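PDB 6TA8: tyrocidine synthase 2 from Brevibacillus parabrevis, which is a modular synthase of the non-ribosomal type, represented in this structure by a two-lobed domain of the condensation family. Local coordinates for residues D115-A120 and L149-D154; V166-S171 and W322-Y327. One frame throughout, in Å; residues are numbered along the deposited sequence.

Contact 1: D115-A120 and L149-D154; sequences DLKNHA and LFATKD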
loop_
_atom_site.group_PDB
_atom_site.type_symbol
_atom_site.label_atom_id
_atom_site.label_comp_id
_atom_site.label_asym_id
_atom_site.label_seq_id
_atom_site.Cartn_x
_atom_site.Cartn_y
_atom_site.Cartn_z
ATOM N N ASP A 115 3.047 0.063 31.065
ATOM C CA ASP A 115 4.296 0.172 31.816
ATOM C C ASP A 115 4.835 -1.242 32.024
ATOM O O ASP A 115 4.565 -1.884 33.042
ATOM C CB ASP A 115 4.072 0.896 33.144
ATOM C CG ASP A 115 5.342 1.024 33.964
ATOM O OD1 ASP A 115 6.444 0.943 33.382
ATOM O OD2 ASP A 115 5.238 1.208 35.197
ATOM N N LEU A 116 5.605 -1.726 31.048
ATOM C CA LEU A 116 6.181 -3.064 31.086
ATOM C C LEU A 116 7.660 -3.046 31.458
ATOM O O LEU A 116 8.422 -3.914 31.018
ATOM C CB LEU A 116 5.982 -3.762 29.741
ATOM C CG LEU A 116 4.553 -3.813 29.193
ATOM C CD1 LEU A 116 4.562 -4.152 27.712
ATOM C CD2 LEU A 116 3.712 -4.816 29.967
ATOM N N LYS A 117 8.083 -2.071 32.267
ATOM C CA LYS A 117 9.491 -1.958 32.630
ATOM C C LYS A 117 9.945 -3.066 33.572
ATOM O O LYS A 117 11.152 -3.306 33.686
ATOM C CB LYS A 117 9.764 -0.594 33.265
ATOM C CG LYS A 117 9.450 0.586 32.361
ATOM C CD LYS A 117 9.808 1.902 33.030
ATOM C CE LYS A 117 8.997 3.056 32.462
ATOM N NZ LYS A 117 7.598 3.060 32.974
ATOM N N ASN A 118 9.016 -3.743 34.247
ATOM C CA ASN A 118 9.351 -4.806 35.184
ATOM C C ASN A 118 8.904 -6.182 34.713
ATOM O O ASN A 118 9.163 -7.173 35.406
ATOM C CB ASN A 118 8.733 -4.515 36.558
ATOM C CG ASN A 118 9.469 -3.424 37.311
ATOM O OD1 ASN A 118 10.592 -3.060 36.964
ATOM N ND2 ASN A 118 8.837 -2.898 38.354
ATOM N N HIS A 119 8.246 -6.275 33.561
ATOM C CA HIS A 119 7.686 -7.540 33.114
ATOM C C HIS A 119 8.789 -8.481 32.631
ATOM O O HIS A 119 9.934 -8.085 32.396
ATOM C CB HIS A 119 6.658 -7.306 32.007
ATOM C CG HIS A 119 5.359 -6.749 32.501
ATOM N ND1 HIS A 119 5.270 -5.541 33.159
ATOM C CD2 HIS A 119 4.098 -7.237 32.439
ATOM C CE1 HIS A 119 4.009 -5.309 33.478
ATOM N NE2 HIS A 119 3.278 -6.323 33.052
ATOM N N ALA A 120 8.421 -9.755 32.484
ATOM C CA ALA A 120 9.358 -10.786 32.058
ATOM C C ALA A 120 9.581 -10.736 30.552
ATOM O O ALA A 120 10.579 -10.178 30.083
ATOM C CB ALA A 120 8.855 -12.170 32.475
ATOM N N LEU A 149 1.716 3.084 23.511
ATOM C CA LEU A 149 3.064 3.288 24.022
ATOM C C LEU A 149 3.406 2.146 24.971
ATOM O O LEU A 149 2.718 1.944 25.977
ATOM C CB LEU A 149 3.181 4.636 24.733
ATOM C CG LEU A 149 4.511 4.926 25.434
ATOM C CD1 LEU A 149 5.664 4.888 24.442
ATOM C CD2 LEU A 149 4.456 6.268 26.147
ATOM N N PHE A 150 4.461 1.403 24.647
ATOM C CA PHE A 150 4.926 0.281 25.455
ATOM C C PHE A 150 6.279 0.649 26.051
ATOM O O PHE A 150 7.289 0.678 25.339
ATOM C CB PHE A 150 5.022 -0.995 24.621
ATOM C CG PHE A 150 3.741 -1.368 23.929
ATOM C CD1 PHE A 150 2.785 -2.133 24.577
ATOM C CD2 PHE A 150 3.497 -0.958 22.629
ATOM C CE1 PHE A 150 1.607 -2.478 23.942
ATOM C CE2 PHE A 150 2.322 -1.301 21.988
ATOM C CZ PHE A 150 1.376 -2.061 22.645
ATOM N N ALA A 151 6.298 0.926 27.351
ATOM C CA ALA A 151 7.521 1.297 28.050
ATOM C C ALA A 151 8.144 0.056 28.678
ATOM O O ALA A 151 7.534 -0.579 29.543
ATOM C CB ALA A 151 7.234 2.354 29.118
ATOM N N THR A 152 9.351 -0.284 28.243
ATOM C CA THR A 152 10.103 -1.410 28.780
ATOM C C THR A 152 11.411 -0.908 29.384
ATOM O O THR A 152 11.685 0.294 29.424
ATOM C CB THR A 152 10.371 -2.462 27.698
ATOM O OG1 THR A 152 11.031 -1.850 26.583
ATOM C CG2 THR A 152 9.067 -3.092 27.232
ATOM N N LYS A 153 12.228 -1.850 29.859
ATOM C CA LYS A 153 13.491 -1.486 30.487
ATOM C C LYS A 153 14.544 -1.061 29.472
ATOM O O LYS A 153 15.536 -0.432 29.855
ATOM C CB LYS A 153 14.017 -2.653 31.325
ATOM C CG LYS A 153 14.141 -3.959 30.557
ATOM C CD LYS A 153 14.475 -5.118 31.484
ATOM C CE LYS A 153 14.539 -6.433 30.722
ATOM N NZ LYS A 153 14.800 -7.583 31.630
ATOM N N ASP A 154 14.352 -1.383 28.192
ATOM C CA ASP A 154 15.317 -1.066 27.147
ATOM C C ASP A 154 14.782 -0.022 26.169
ATOM O O ASP A 154 15.119 -0.045 24.984
ATOM C CB ASP A 154 15.726 -2.333 26.398
ATOM C CG ASP A 154 14.536 -3.114 25.876
ATOM O OD1 ASP A 154 13.395 -2.817 26.290
ATOM O OD2 ASP A 154 14.741 -4.027 25.047
#
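Leu-116 turns its CG anti to the carbonyl carbon (chi1 -53°), bringing CD1 to the edge of the phenyl ring, 4.1 Å from CD1 of Phe-150. The two side chains run side by side. CB of Leu-116 packs against the methyl of Thr-152, with 4.0 Å between CB and CG2. Lys-117 takes another route: its chain is extended as far as CE, then bends at the last torsion (chi4 76°). CE covers the alanine methyl, 3.8 Å from CB of Ala-151, while CG lies against the carbonyl oxygens of Ala-151 and Thr-152. NZ is directed back to Asp-115, with which it makes a salt bridge; NZ and OD1 are modelled implausibly close, so the exact length is doubtful. Lys-117 and Asp-115 are both exposed. Between the backbones, Leu-116 N gives a weak bond to Ala-151 O, 2.7 Å long but bent to 128° at the hydrogen. It comes just where Asp-115 and Ala-151 form a parallel bridge, their CA atoms 5.1 Å apart. This is the C-terminal end of the two parallel strands of a beta-alpha-beta crossover: strand 110-115, an outermost strand of its sheet, runs parallel to strand 145-152, and helix 122-134 lies in the connection between them. Arg-125 and Ile-126 of that helix touch Leu-116, and Leu-129 touches Phe-150, whose ring also lies nearly parallel to that of Tyr-114. Beyond the bridge the segments remain in touch through Lys-117 O, 3.8 Å from CB of Lys-153. The Thr-152 hydroxyl instead turns to Asp-154, OG1 binding OD1 at 2.6 Å nearly along its C-O direction; Gly-155 O is an alternative acceptor within its reach, at the turn between strands 145-152 and 155-163.

Contact 2: V166-S171 and W322-Y327; sequences VVDGVS and WFTSQY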
loop_
_atom_site.group_PDB
_atom_site.type_symbol
_atom_site.label_atom_id
_atom_site.label_comp_id
_atom_site.label_asym_id
_atom_site.label_seq_id
_atom_site.Cartn_x
_atom_site.Cartn_y
_atom_site.Cartn_z
ATOM N N VAL A 166 -7.879 5.335 5.126
ATOM C CA VAL A 166 -7.524 6.750 5.178
ATOM C C VAL A 166 -6.015 6.949 5.088
ATOM O O VAL A 166 -5.519 8.063 5.291
ATOM C CB VAL A 166 -8.075 7.408 6.458
ATOM C CG1 VAL A 166 -9.589 7.545 6.388
ATOM C CG2 VAL A 166 -7.662 6.609 7.686
ATOM N N VAL A 167 -5.271 5.882 4.789
ATOM C CA VAL A 167 -3.815 5.946 4.720
ATOM C C VAL A 167 -3.318 5.017 3.624
ATOM O O VAL A 167 -3.972 4.035 3.264
ATOM C CB VAL A 167 -3.138 5.568 6.062
ATOM C CG1 VAL A 167 -3.216 6.716 7.057
ATOM C CG2 VAL A 167 -3.761 4.305 6.632
ATOM N N ASP A 168 -2.138 5.332 3.096
ATOM C CA ASP A 168 -1.430 4.454 2.174
ATOM C C ASP A 168 0.069 4.641 2.399
ATOM O O ASP A 168 0.491 5.282 3.365
ATOM C CB ASP A 168 -1.856 4.715 0.722
ATOM C CG ASP A 168 -1.621 6.152 0.281
ATOM O OD1 ASP A 168 -1.133 6.970 1.087
ATOM O OD2 ASP A 168 -1.932 6.463 -0.888
ATOM N N GLY A 169 0.874 4.083 1.493
ATOM C CA GLY A 169 2.319 4.106 1.683
ATOM C C GLY A 169 2.887 5.512 1.751
ATOM O O GLY A 169 3.682 5.831 2.637
ATOM N N VAL A 170 2.487 6.371 0.810
ATOM C CA VAL A 170 2.996 7.740 0.794
ATOM C C VAL A 170 2.506 8.507 2.016
ATOM O O VAL A 170 3.235 9.333 2.580
ATOM C CB VAL A 170 2.599 8.443 -0.518
ATOM C CG1 VAL A 170 3.034 9.901 -0.501
ATOM C CG2 VAL A 170 3.202 7.719 -1.711
ATOM N N SER A 171 1.271 8.242 2.452
ATOM C CA SER A 171 0.738 8.918 3.631
ATOM C C SER A 171 1.562 8.617 4.876
ATOM O O SER A 171 1.678 9.470 5.763
ATOM C CB SER A 171 -0.721 8.515 3.854
ATOM O OG SER A 171 -1.527 8.862 2.741
ATOM N N TRP A 322 -6.061 7.346 1.257
ATOM C CA TRP A 322 -5.897 6.089 0.525
ATOM C C TRP A 322 -6.033 6.404 -0.962
ATOM O O TRP A 322 -7.128 6.391 -1.523
ATOM C CB TRP A 322 -6.911 5.046 0.983
ATOM C CG TRP A 322 -6.542 3.646 0.583
ATOM C CD1 TRP A 322 -5.357 3.235 0.046
ATOM C CD2 TRP A 322 -7.364 2.476 0.684
ATOM N NE1 TRP A 322 -5.389 1.882 -0.192
ATOM C CE2 TRP A 322 -6.610 1.392 0.193
ATOM C CE3 TRP A 322 -8.663 2.239 1.146
ATOM C CZ2 TRP A 322 -7.110 0.093 0.149
ATOM C CZ3 TRP A 322 -9.157 0.946 1.101
ATOM C CH2 TRP A 322 -8.383 -0.108 0.606
ATOM N N PHE A 323 -4.899 6.688 -1.601
ATOM C CA PHE A 323 -4.854 7.070 -3.004
ATOM C C PHE A 323 -4.488 5.910 -3.922
ATOM O O PHE A 323 -4.258 6.129 -5.114
ATOM C CB PHE A 323 -3.859 8.216 -3.207
ATOM C CG PHE A 323 -4.326 9.536 -2.664
ATOM C CD1 PHE A 323 -4.372 9.765 -1.297
ATOM C CD2 PHE A 323 -4.707 10.555 -3.520
ATOM C CE1 PHE A 323 -4.798 10.982 -0.797
ATOM C CE2 PHE A 323 -5.131 11.773 -3.028
ATOM C CZ PHE A 323 -5.178 11.987 -1.666
ATOM N N THR A 324 -4.435 4.687 -3.394
ATOM C CA THR A 324 -3.941 3.547 -4.159
ATOM C C THR A 324 -4.757 3.335 -5.428
ATOM O O THR A 324 -5.991 3.307 -5.394
ATOM C CB THR A 324 -3.972 2.286 -3.293
ATOM O OG1 THR A 324 -2.965 2.376 -2.280
ATOM C CG2 THR A 324 -3.724 1.043 -4.138
ATOM N N SER A 325 -4.059 3.196 -6.551
ATOM C CA SER A 325 -4.675 2.914 -7.840
ATOM C C SER A 325 -4.248 1.529 -8.301
ATOM O O SER A 325 -3.051 1.224 -8.338
ATOM C CB SER A 325 -4.280 3.964 -8.881
ATOM O OG SER A 325 -2.953 3.754 -9.335
ATOM N N GLN A 326 -5.223 0.695 -8.647
ATOM C CA GLN A 326 -4.975 -0.660 -9.115
ATOM C C GLN A 326 -5.325 -0.769 -10.592
ATOM O O GLN A 326 -6.336 -0.221 -11.044
ATOM C CB GLN A 326 -5.785 -1.679 -8.307
ATOM C CG GLN A 326 -5.331 -1.830 -6.864
ATOM C CD GLN A 326 -6.238 -2.740 -6.059
ATOM O OE1 GLN A 326 -7.430 -2.855 -6.341
ATOM N NE2 GLN A 326 -5.675 -3.393 -5.049
ATOM N N TYR A 327 -4.483 -1.483 -11.344
ATOM C CA TYR A 327 -4.700 -1.652 -12.773
ATOM C C TYR A 327 -3.937 -2.874 -13.245
ATOM O O TYR A 327 -2.806 -3.093 -12.793
ATOM C CB TYR A 327 -4.256 -0.413 -13.560
ATOM C CG TYR A 327 -2.823 0.007 -13.323
ATOM C CD1 TYR A 327 -2.468 0.730 -12.193
ATOM C CD2 TYR A 327 -1.827 -0.305 -14.240
ATOM C CE1 TYR A 327 -1.164 1.118 -11.973
ATOM C CE2 TYR A 327 -0.516 0.084 -14.030
ATOM C CZ TYR A 327 -0.192 0.796 -12.895
ATOM O OH TYR A 327 1.107 1.191 -12.675
#
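Asp-168 reaches across to Phe-323 with its carboxylate, and the packing is closest around that group. Its CG sits between the backbone N and the carbonyl carbon (chi1 58°), and OD2 accepts from Phe-323 N at 3.1 Å. The bond is fairly straight, 155° at the hydrogen, but the donor stands well above the carboxylate plane. OD2 also touches CB of Phe-323, 3.5 Å away, and lies near the plane of the phenyl ring, at its edge. The second oxygen faces its own helix: OD1 accepts from Ser-171 N at 3.0 Å, making Asp-168 the N-cap of helix 169-187. Arg-307 adds a salt bridge to OD2 and a cation-pi contact with Phe-323, so the buried carboxylate is held through both oxygens. Trp-322 fills the neighbouring position; its CD1 comes obliquely to within 3.6 Å of Val-167 O and 3.9 Å of Asp-168 CB, while its ring stacks on His-164. Towards the strand the fit slackens. Thr-324, partly exposed, only brushes the aspartate, with OG1 4.0 Å from CB of Asp-168, and from Ser-325 onward strand 325-332 runs away to pair with strand 297-304. Gly-169 and Val-170, also partly exposed, begin the helix without touching the 322-327 segment, and the side chains of Val-166 and Val-167 point away from it; Val-166 packs on Met-88 and Tyr-90 instead. Capping its helix, paired with Arg-307 and bonded to Phe-323 N, the aspartate has a geometry consistent with a structural part. Asp-168 and Gly-169 close the HHxxxDG signature of the condensation-domain superfamily, in which His-164 is the second histidine, here set where the two lobes of the fold meet.

How the contacts relate
Both segments of contact 1 precede those of contact 2 along the chain; the centres of the contacts are 34 Å apart and their nearest atoms about 17 Å, so they do not touch. Strand 155-163 connects them: it starts just after the turn at 149-154 and leads back across the N-terminal lobe to 166-171. Contact 1 therefore belongs to the periphery, at one edge of the five-stranded sheet, 31 Å from the centre of the chain. Contact 2 lies only 6 Å from that centre and joins this lobe to the loop that leads into strand 325-332. Contact 1 lies where two neighbouring strands of one lobe end, contact 2 between the lobes.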